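Local coordinates for protein activating signal cointegrator 1 complex subunit 2 (Homo sapiens, PDB 6YXQ) that binds polyubiquitin chains and recruits ASCC3 and ALKBH3 to DNA damage as a subunit of the ASCC complex, and helps rescue stalled ribosomes, at residues T237-P242 with E295-K300; E245-V250 with G310-R315; Q207-I212 with A284-A289. One frame throughout, in Å; residues are numbered along the deposited sequence.

Interaction 1. Residues T237-P242 with E295-K300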
loop_
_atom_site.group_PDB
_atom_site.type_symbol
_atom_site.label_atom_id
_atom_site.label_comp_id
_atom_site.label_asym_id
_atom_site.label_seq_id
_atom_site.Cartn_x
_atom_site.Cartn_y
_atom_site.Cartn_z
ATOM N N THR B 237 10.792 -25.028 22.140
ATOM C CA THR B 237 11.838 -24.166 21.626
ATOM C C THR B 237 11.970 -24.356 20.115
ATOM O O THR B 237 11.509 -25.360 19.566
ATOM C CB THR B 237 13.163 -24.467 22.325
ATOM O OG1 THR B 237 13.609 -25.783 21.968
ATOM C CG2 THR B 237 13.000 -24.371 23.838
ATOM N N PRO B 238 12.572 -23.388 19.416
ATOM C CA PRO B 238 12.704 -23.515 17.955
ATOM C C PRO B 238 13.371 -24.801 17.496
ATOM O O PRO B 238 13.109 -25.254 16.374
ATOM C CB PRO B 238 13.536 -22.283 17.575
ATOM C CG PRO B 238 13.213 -21.276 18.618
ATOM C CD PRO B 238 12.930 -22.036 19.889
ATOM N N SER B 239 14.219 -25.411 18.326
ATOM C CA SER B 239 14.875 -26.650 17.921
ATOM C C SER B 239 13.886 -27.802 17.815
ATOM O O SER B 239 14.090 -28.724 17.018
ATOM C CB SER B 239 15.992 -26.997 18.903
ATOM O OG SER B 239 16.693 -25.828 19.291
ATOM N N ASP B 240 12.803 -27.759 18.589
ATOM C CA ASP B 240 11.837 -28.851 18.639
ATOM C C ASP B 240 10.582 -28.563 17.827
ATOM O O ASP B 240 10.130 -29.423 17.070
ATOM C CB ASP B 240 11.468 -29.146 20.094
ATOM C CG ASP B 240 12.677 -29.134 20.996
ATOM O OD1 ASP B 240 13.687 -29.763 20.613
ATOM O OD2 ASP B 240 12.625 -28.501 22.075
HETATM N N MSE B 241 10.022 -27.366 17.972
HETATM C CA MSE B 241 8.796 -26.959 17.300
HETATM C C MSE B 241 8.679 -27.406 15.837
HETATM O O MSE B 241 9.687 -27.534 15.128
HETATM C CB MSE B 241 8.669 -25.445 17.378
HETATM C CG MSE B 241 9.639 -24.702 16.506
HETATM SE SE MSE B 241 9.139 -22.815 16.520
HETATM C CE MSE B 241 8.718 -22.518 18.369
ATOM N N PRO B 242 7.448 -27.652 15.390
ATOM C CA PRO B 242 7.228 -28.009 13.983
ATOM C C PRO B 242 7.754 -26.930 13.051
ATOM O O PRO B 242 7.764 -25.743 13.383
ATOM C CB PRO B 242 5.706 -28.147 13.891
ATOM C CG PRO B 242 5.294 -28.533 15.278
ATOM C CD PRO B 242 6.229 -27.804 16.202
ATOM N N GLU B 295 18.878 -18.846 15.796
ATOM C CA GLU B 295 20.067 -19.097 14.987
ATOM C C GLU B 295 20.482 -20.561 15.071
ATOM O O GLU B 295 20.635 -21.238 14.042
ATOM C CB GLU B 295 21.210 -18.194 15.444
ATOM C CG GLU B 295 21.464 -16.990 14.554
ATOM C CD GLU B 295 22.813 -16.351 14.835
ATOM O OE1 GLU B 295 23.108 -15.287 14.248
ATOM O OE2 GLU B 295 23.581 -16.921 15.643
ATOM N N SER B 296 20.660 -21.070 16.296
ATOM C CA SER B 296 21.116 -22.448 16.454
ATOM C C SER B 296 20.108 -23.435 15.883
ATOM O O SER B 296 20.492 -24.434 15.264
ATOM C CB SER B 296 21.389 -22.762 17.923
ATOM O OG SER B 296 21.778 -24.122 18.070
ATOM N N ALA B 297 18.815 -23.170 16.072
ATOM C CA ALA B 297 17.804 -24.100 15.584
ATOM C C ALA B 297 17.785 -24.151 14.062
ATOM O O ALA B 297 17.718 -25.241 13.473
ATOM C CB ALA B 297 16.432 -23.711 16.124
ATOM N N ILE B 298 17.835 -22.984 13.412
ATOM C CA ILE B 298 17.861 -22.941 11.952
ATOM C C ILE B 298 19.084 -23.679 11.427
ATOM O O ILE B 298 18.996 -24.498 10.497
ATOM C CB ILE B 298 17.825 -21.481 11.464
ATOM C CG1 ILE B 298 16.436 -20.880 11.670
ATOM C CG2 ILE B 298 18.207 -21.395 10.009
ATOM C CD1 ILE B 298 16.293 -19.498 11.099
ATOM N N LYS B 299 20.242 -23.428 12.043
ATOM C CA LYS B 299 21.464 -24.091 11.604
ATOM C C LYS B 299 21.353 -25.602 11.755
ATOM O O LYS B 299 21.669 -26.355 10.825
ATOM C CB LYS B 299 22.661 -23.547 12.387
ATOM C CG LYS B 299 23.098 -22.167 11.928
ATOM C CD LYS B 299 24.542 -21.883 12.280
ATOM C CE LYS B 299 24.685 -21.448 13.725
ATOM N NZ LYS B 299 25.595 -20.273 13.846
ATOM N N LYS B 300 20.887 -26.063 12.921
ATOM C CA LYS B 300 20.803 -27.497 13.185
ATOM C C LYS B 300 19.862 -28.184 12.207
ATOM O O LYS B 300 20.187 -29.242 11.656
ATOM C CB LYS B 300 20.339 -27.741 14.622
ATOM C CG LYS B 300 21.454 -27.917 15.635
ATOM C CD LYS B 300 21.064 -27.343 16.993
ATOM C CE LYS B 300 19.679 -27.805 17.422
ATOM N NZ LYS B 300 19.304 -27.248 18.750
#
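The methyl of A297 lies over one face of the peptide group that joins P238 to S239, with its CB 3.5 Å from P238 C and not at the peptide edge. The same methyl leans on the pyrrolidine, A297 CB to P238 CB being 3.5 Å. The other flat group, the D240 carboxylate, takes T237 OG1 at 2.9 Å on OD2, and the hydroxyl comes from well above its plane, 64° out. This bond links T237 to D240 within the turn. S239 OG is met by K300 NZ at 3.0 Å in a weak hydrogen bond. K300 gets there because its chain is bent at chi2 and again at chi3 (48°), which lets the ammonium reach the hydroxyl. S239 OG has a second weak partner, E293, one helical turn before A297. Inside the loop, T237 O accepts from both D240 N and M241 N. R301, just beyond the helix, hydrogen-bonds M241 O. P238 and S239 at the corners have the backbone angles of a type I beta turn, here docked on the C-terminal end of helix 279-300 as the connection leading into helix 243-266.

Interaction 2. Residues E245-V250 with G310-R315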
loop_
_atom_site.group_PDB
_atom_site.type_symbol
_atom_site.label_atom_id
_atom_site.label_comp_id
_atom_site.label_asym_id
_atom_site.label_seq_id
_atom_site.Cartn_x
_atom_site.Cartn_y
_atom_site.Cartn_z
ATOM N N GLU B 245 5.567 -23.839 11.875
ATOM C CA GLU B 245 5.329 -22.913 12.977
ATOM C C GLU B 245 6.521 -21.977 13.154
ATOM O O GLU B 245 6.353 -20.763 13.335
ATOM C CB GLU B 245 5.055 -23.689 14.266
ATOM C CG GLU B 245 3.607 -24.093 14.472
ATOM C CD GLU B 245 3.340 -24.615 15.879
ATOM O OE1 GLU B 245 4.129 -25.449 16.371
ATOM O OE2 GLU B 245 2.337 -24.192 16.493
ATOM N N LEU B 246 7.735 -22.533 13.095
ATOM C CA LEU B 246 8.951 -21.726 13.117
ATOM C C LEU B 246 9.000 -20.778 11.929
ATOM O O LEU B 246 9.425 -19.618 12.056
ATOM C CB LEU B 246 10.171 -22.647 13.117
ATOM C CG LEU B 246 11.564 -22.053 12.938
ATOM C CD1 LEU B 246 11.902 -21.181 14.126
ATOM C CD2 LEU B 246 12.571 -23.173 12.810
ATOM N N LYS B 247 8.595 -21.271 10.757
ATOM C CA LYS B 247 8.526 -20.427 9.572
ATOM C C LYS B 247 7.619 -19.230 9.823
ATOM O O LYS B 247 7.973 -18.090 9.503
ATOM C CB LYS B 247 8.035 -21.257 8.382
ATOM C CG LYS B 247 7.972 -20.535 7.040
ATOM C CD LYS B 247 7.350 -21.445 5.990
ATOM C CE LYS B 247 7.232 -20.772 4.628
ATOM N NZ LYS B 247 6.645 -21.696 3.610
ATOM N N ASP B 248 6.454 -19.472 10.431
ATOM C CA ASP B 248 5.525 -18.384 10.709
ATOM C C ASP B 248 6.112 -17.409 11.714
ATOM O O ASP B 248 5.949 -16.192 11.575
ATOM C CB ASP B 248 4.196 -18.937 11.218
ATOM C CG ASP B 248 3.220 -19.230 10.097
ATOM O OD1 ASP B 248 3.585 -19.037 8.918
ATOM O OD2 ASP B 248 2.085 -19.653 10.395
ATOM N N ILE B 249 6.799 -17.925 12.733
ATOM C CA ILE B 249 7.391 -17.044 13.736
ATOM C C ILE B 249 8.387 -16.090 13.090
ATOM O O ILE B 249 8.330 -14.873 13.303
ATOM C CB ILE B 249 8.052 -17.860 14.854
ATOM C CG1 ILE B 249 6.992 -18.639 15.634
ATOM C CG2 ILE B 249 8.819 -16.933 15.760
ATOM C CD1 ILE B 249 6.018 -17.760 16.382
ATOM N N VAL B 250 9.313 -16.622 12.290
ATOM C CA VAL B 250 10.321 -15.725 11.729
ATOM C C VAL B 250 9.736 -14.863 10.610
ATOM O O VAL B 250 10.215 -13.749 10.381
ATOM C CB VAL B 250 11.571 -16.490 11.258
ATOM C CG1 VAL B 250 12.004 -17.511 12.303
ATOM C CG2 VAL B 250 11.332 -17.133 9.925
ATOM N N GLY B 310 17.271 -22.015 4.559
ATOM C CA GLY B 310 18.086 -20.916 4.064
ATOM C C GLY B 310 17.302 -19.623 3.921
ATOM O O GLY B 310 17.810 -18.537 4.227
ATOM N N ASP B 311 16.053 -19.718 3.459
ATOM C CA ASP B 311 15.189 -18.543 3.421
ATOM C C ASP B 311 14.942 -17.994 4.823
ATOM O O ASP B 311 14.989 -16.778 5.048
ATOM C CB ASP B 311 13.864 -18.894 2.748
ATOM C CG ASP B 311 12.816 -17.816 2.932
ATOM O OD1 ASP B 311 13.063 -16.662 2.521
ATOM O OD2 ASP B 311 11.746 -18.123 3.494
ATOM N N LEU B 312 14.664 -18.880 5.779
ATOM C CA LEU B 312 14.470 -18.446 7.156
ATOM C C LEU B 312 15.727 -17.782 7.704
ATOM O O LEU B 312 15.648 -16.824 8.478
ATOM C CB LEU B 312 14.074 -19.639 8.022
ATOM C CG LEU B 312 12.589 -19.903 8.252
ATOM C CD1 LEU B 312 11.813 -19.920 6.947
ATOM C CD2 LEU B 312 12.412 -21.206 9.005
ATOM N N TRP B 313 16.900 -18.283 7.313
ATOM C CA TRP B 313 18.149 -17.666 7.743
ATOM C C TRP B 313 18.286 -16.260 7.179
ATOM O O TRP B 313 18.688 -15.327 7.888
ATOM C CB TRP B 313 19.329 -18.531 7.314
ATOM C CG TRP B 313 20.623 -17.957 7.725
ATOM C CD1 TRP B 313 21.469 -17.215 6.960
ATOM C CD2 TRP B 313 21.225 -18.057 9.014
ATOM N NE1 TRP B 313 22.572 -16.850 7.693
ATOM C CE2 TRP B 313 22.446 -17.357 8.960
ATOM C CE3 TRP B 313 20.856 -18.678 10.210
ATOM C CZ2 TRP B 313 23.300 -17.259 10.056
ATOM C CZ3 TRP B 313 21.703 -18.580 11.298
ATOM C CH2 TRP B 313 22.911 -17.877 11.213
ATOM N N GLN B 314 17.987 -16.100 5.888
ATOM C CA GLN B 314 18.008 -14.772 5.279
ATOM C C GLN B 314 17.091 -13.817 6.028
ATOM O O GLN B 314 17.476 -12.687 6.352
ATOM C CB GLN B 314 17.601 -14.855 3.807
ATOM C CG GLN B 314 18.599 -15.584 2.934
ATOM C CD GLN B 314 19.878 -14.803 2.752
ATOM O OE1 GLN B 314 19.854 -13.603 2.463
ATOM N NE2 GLN B 314 21.007 -15.478 2.931
ATOM N N ARG B 315 15.870 -14.271 6.323
ATOM C CA ARG B 315 14.901 -13.427 7.018
ATOM C C ARG B 315 15.359 -13.092 8.431
ATOM O O ARG B 315 15.189 -11.958 8.887
ATOM C CB ARG B 315 13.536 -14.114 7.047
ATOM C CG ARG B 315 12.987 -14.386 5.662
ATOM C CD ARG B 315 11.575 -14.954 5.677
ATOM N NE ARG B 315 11.127 -15.219 4.313
ATOM C CZ ARG B 315 10.634 -14.288 3.506
ATOM N NH1 ARG B 315 10.510 -13.039 3.940
ATOM N NH2 ARG B 315 10.264 -14.604 2.270
#
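With V250 CG1 anti to the carbonyl carbon (chi1 -45°), CG2 falls between the backbone N and the carbonyl carbon, which brings that methyl to 3.5 Å from L312 CG. The torsions of L312 set its CD1 against K247 CG and V250 CG2, and its CD2 against K247 CA and L246 CG. CD1 lies 3.9 Å from K247 CG; CD2 is 4.0 Å from K247 CA and 4.1 Å from L246 CG. K247 takes part with its CA and CG, and its extended chain, crossing L312 at about a right angle, then leads away and carries the ammonium toward E108, a long and weak ion pair. An alanine in place of L312 would probably leave V250 CG2 and K247 CG without their apolar partner and open a gap between the two helices. Beside this apolar patch, R315 NE lies in a salt bridge with D311 one turn earlier. The bond from R315 NE to D311 OD2 is 3.1 Å, nearly straight at 167°, and on the syn side of the carboxylate. R315 NH1 also bonds F106 O, tying the helix to a distant loop. The axes of the two segments approach to 10.2 Å at 24°: an ordinarily packed, near-parallel pair, with the antiparallel helix 279-300 coming between them in sequence, as in an up-and-down helical bundle.

Interaction 3. Residues Q207-I212 with A284-A289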
loop_
_atom_site.group_PDB
_atom_site.type_symbol
_atom_site.label_atom_id
_atom_site.label_comp_id
_atom_site.label_asym_id
_atom_site.label_seq_id
_atom_site.Cartn_x
_atom_site.Cartn_y
_atom_site.Cartn_z
ATOM N N GLN B 207 4.001 -5.939 22.873
ATOM C CA GLN B 207 3.359 -7.216 23.160
ATOM C C GLN B 207 3.686 -8.234 22.078
ATOM O O GLN B 207 4.032 -9.387 22.379
ATOM C CB GLN B 207 1.851 -7.025 23.289
ATOM C CG GLN B 207 1.119 -8.268 23.723
ATOM C CD GLN B 207 1.694 -8.844 24.993
ATOM O OE1 GLN B 207 1.909 -8.125 25.969
ATOM N NE2 GLN B 207 1.951 -10.146 24.992
ATOM N N VAL B 208 3.630 -7.799 20.814
ATOM C CA VAL B 208 4.046 -8.646 19.699
ATOM C C VAL B 208 5.343 -9.369 20.042
ATOM O O VAL B 208 5.395 -10.605 20.087
ATOM C CB VAL B 208 4.188 -7.807 18.419
ATOM C CG1 VAL B 208 4.668 -8.674 17.264
ATOM C CG2 VAL B 208 2.866 -7.125 18.085
ATOM N N PHE B 209 6.383 -8.605 20.381
ATOM C CA PHE B 209 7.690 -9.195 20.665
ATOM C C PHE B 209 7.602 -10.255 21.755
ATOM O O PHE B 209 8.048 -11.393 21.558
ATOM C CB PHE B 209 8.694 -8.094 21.027
ATOM C CG PHE B 209 9.159 -7.307 19.835
ATOM C CD1 PHE B 209 10.157 -7.794 19.009
ATOM C CD2 PHE B 209 8.559 -6.105 19.510
ATOM C CE1 PHE B 209 10.566 -7.081 17.893
ATOM C CE2 PHE B 209 8.967 -5.386 18.398
ATOM C CZ PHE B 209 9.972 -5.878 17.591
ATOM N N SER B 210 6.973 -9.927 22.892
ATOM C CA SER B 210 6.904 -10.918 23.962
ATOM C C SER B 210 6.172 -12.166 23.492
ATOM O O SER B 210 6.606 -13.292 23.774
ATOM C CB SER B 210 6.245 -10.335 25.212
ATOM O OG SER B 210 5.248 -9.400 24.879
ATOM N N ASN B 211 5.095 -11.984 22.722
ATOM C CA ASN B 211 4.375 -13.126 22.173
ATOM C C ASN B 211 5.321 -14.043 21.419
ATOM O O ASN B 211 5.350 -15.257 21.654
ATOM C CB ASN B 211 3.247 -12.643 21.266
ATOM C CG ASN B 211 2.073 -12.115 22.053
ATOM O OD1 ASN B 211 1.844 -12.526 23.196
ATOM N ND2 ASN B 211 1.320 -11.197 21.454
ATOM N N ILE B 212 6.145 -13.460 20.543
ATOM C CA ILE B 212 7.138 -14.241 19.815
ATOM C C ILE B 212 7.979 -15.046 20.797
ATOM O O ILE B 212 8.062 -16.279 20.709
ATOM C CB ILE B 212 7.996 -13.313 18.935
ATOM C CG1 ILE B 212 7.117 -12.702 17.831
ATOM C CG2 ILE B 212 9.216 -14.050 18.381
ATOM C CD1 ILE B 212 7.788 -11.642 16.978
ATOM N N ALA B 284 16.795 -4.699 22.656
ATOM C CA ALA B 284 18.088 -5.294 22.980
ATOM C C ALA B 284 17.911 -6.627 23.703
ATOM O O ALA B 284 18.522 -7.642 23.333
ATOM C CB ALA B 284 18.907 -4.324 23.826
ATOM N N SER B 285 17.067 -6.647 24.735
ATOM C CA SER B 285 16.871 -7.882 25.483
ATOM C C SER B 285 16.123 -8.918 24.657
ATOM O O SER B 285 16.396 -10.119 24.772
ATOM C CB SER B 285 16.136 -7.599 26.786
ATOM O OG SER B 285 15.210 -6.560 26.590
ATOM N N PHE B 286 15.175 -8.479 23.820
ATOM C CA PHE B 286 14.540 -9.410 22.897
ATOM C C PHE B 286 15.567 -10.035 21.973
ATOM O O PHE B 286 15.510 -11.235 21.697
ATOM C CB PHE B 286 13.463 -8.708 22.074
ATOM C CG PHE B 286 12.940 -9.546 20.941
ATOM C CD1 PHE B 286 11.936 -10.475 21.158
ATOM C CD2 PHE B 286 13.462 -9.417 19.664
ATOM C CE1 PHE B 286 11.458 -11.255 20.124
ATOM C CE2 PHE B 286 12.989 -10.199 18.622
ATOM C CZ PHE B 286 11.987 -11.118 18.853
ATOM N N TYR B 287 16.488 -9.221 21.449
ATOM C CA TYR B 287 17.576 -9.734 20.626
ATOM C C TYR B 287 18.343 -10.815 21.372
ATOM O O TYR B 287 18.511 -11.934 20.873
ATOM C CB TYR B 287 18.497 -8.576 20.226
ATOM C CG TYR B 287 19.403 -8.862 19.050
ATOM C CD1 TYR B 287 20.638 -9.463 19.235
ATOM C CD2 TYR B 287 19.028 -8.524 17.761
ATOM C CE1 TYR B 287 21.469 -9.732 18.173
ATOM C CE2 TYR B 287 19.853 -8.789 16.688
ATOM C CZ TYR B 287 21.077 -9.395 16.900
ATOM O OH TYR B 287 21.921 -9.664 15.842
ATOM N N GLU B 288 18.763 -10.508 22.598
ATOM C CA GLU B 288 19.510 -11.478 23.395
ATOM C C GLU B 288 18.733 -12.775 23.595
ATOM O O GLU B 288 19.301 -13.868 23.495
ATOM C CB GLU B 288 19.870 -10.873 24.745
ATOM C CG GLU B 288 21.218 -10.228 24.754
ATOM C CD GLU B 288 22.339 -11.223 24.874
ATOM O OE1 GLU B 288 22.066 -12.383 25.239
ATOM O OE2 GLU B 288 23.497 -10.840 24.615
ATOM N N ALA B 289 17.441 -12.679 23.903
ATOM C CA ALA B 289 16.674 -13.887 24.193
ATOM C C ALA B 289 16.433 -14.696 22.927
ATOM O O ALA B 289 16.698 -15.904 22.879
ATOM C CB ALA B 289 15.346 -13.520 24.854
#
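This is a buried T-shaped aromatic contact inside the all-helical bundle of the N-terminal, ASCC3-binding part of ASCC2, where helix 193-216 packs on helix 279-300 and both run in the same general sense. The ubiquitin-binding CUE domain lies beyond this piece. F209 supplies the edge and F286 the face: the ring centroids are 4.9 Å apart and the planes stand at 75°. The F286 ring reaches across because its CG is anti to the backbone N (chi1 170°), which swings the ring out from its own helix. I212, one turn after F209, comes to the rim of the F286 ring rather than its face, with I212 CG2 4.0 Å from F286 CE1 and near the ring plane. The F286 ring thus has one phenylalanine over a face and one isoleucine methyl at the edge, which probably limits how far the ring can turn. The F209 backbone also comes close, its O 3.7 Å from F286 CE1. Neighbouring helices complete the packing: L253 of helix 243-266 and L323 of helix 306-340 touch F286, while L260 touches F209. The polar side of the first helix faces elsewhere, and Q207 NE2 hydrogen-bonds N211 OD1 there, one turn on. At the heart of the contact, F209 CD1 stands 3.5 Å above the F286 plane, over the ring centre, and lies 3.7 Å from F286 CE2.

How the interactions relate
Interactions 1 and 2 lie side by side, their centres about 10 Å apart. M241 SE packs on L246 CB at 3.6 Å, E295 CG lies 3.6 Å from W313 CZ3, and I298 CD1 is 3.8 Å from L312 CB, so the turn and helices 243-266, 279-300 and 306-340 pack continuously. Interaction 3 lies farther along the bundle, its centre about 16 Å from that of interaction 2, yet I249 CG2 meets I212 CG2 at 3.9 Å. Interactions 1 and 3 share helix 279-300 but do not touch, their centres about 17 Å apart. Each contact has a residue beside it that meets the ASCC3 chain: Q314 hydrogen-bonds its F183, while I298 and V208 pack on its L186 and L10.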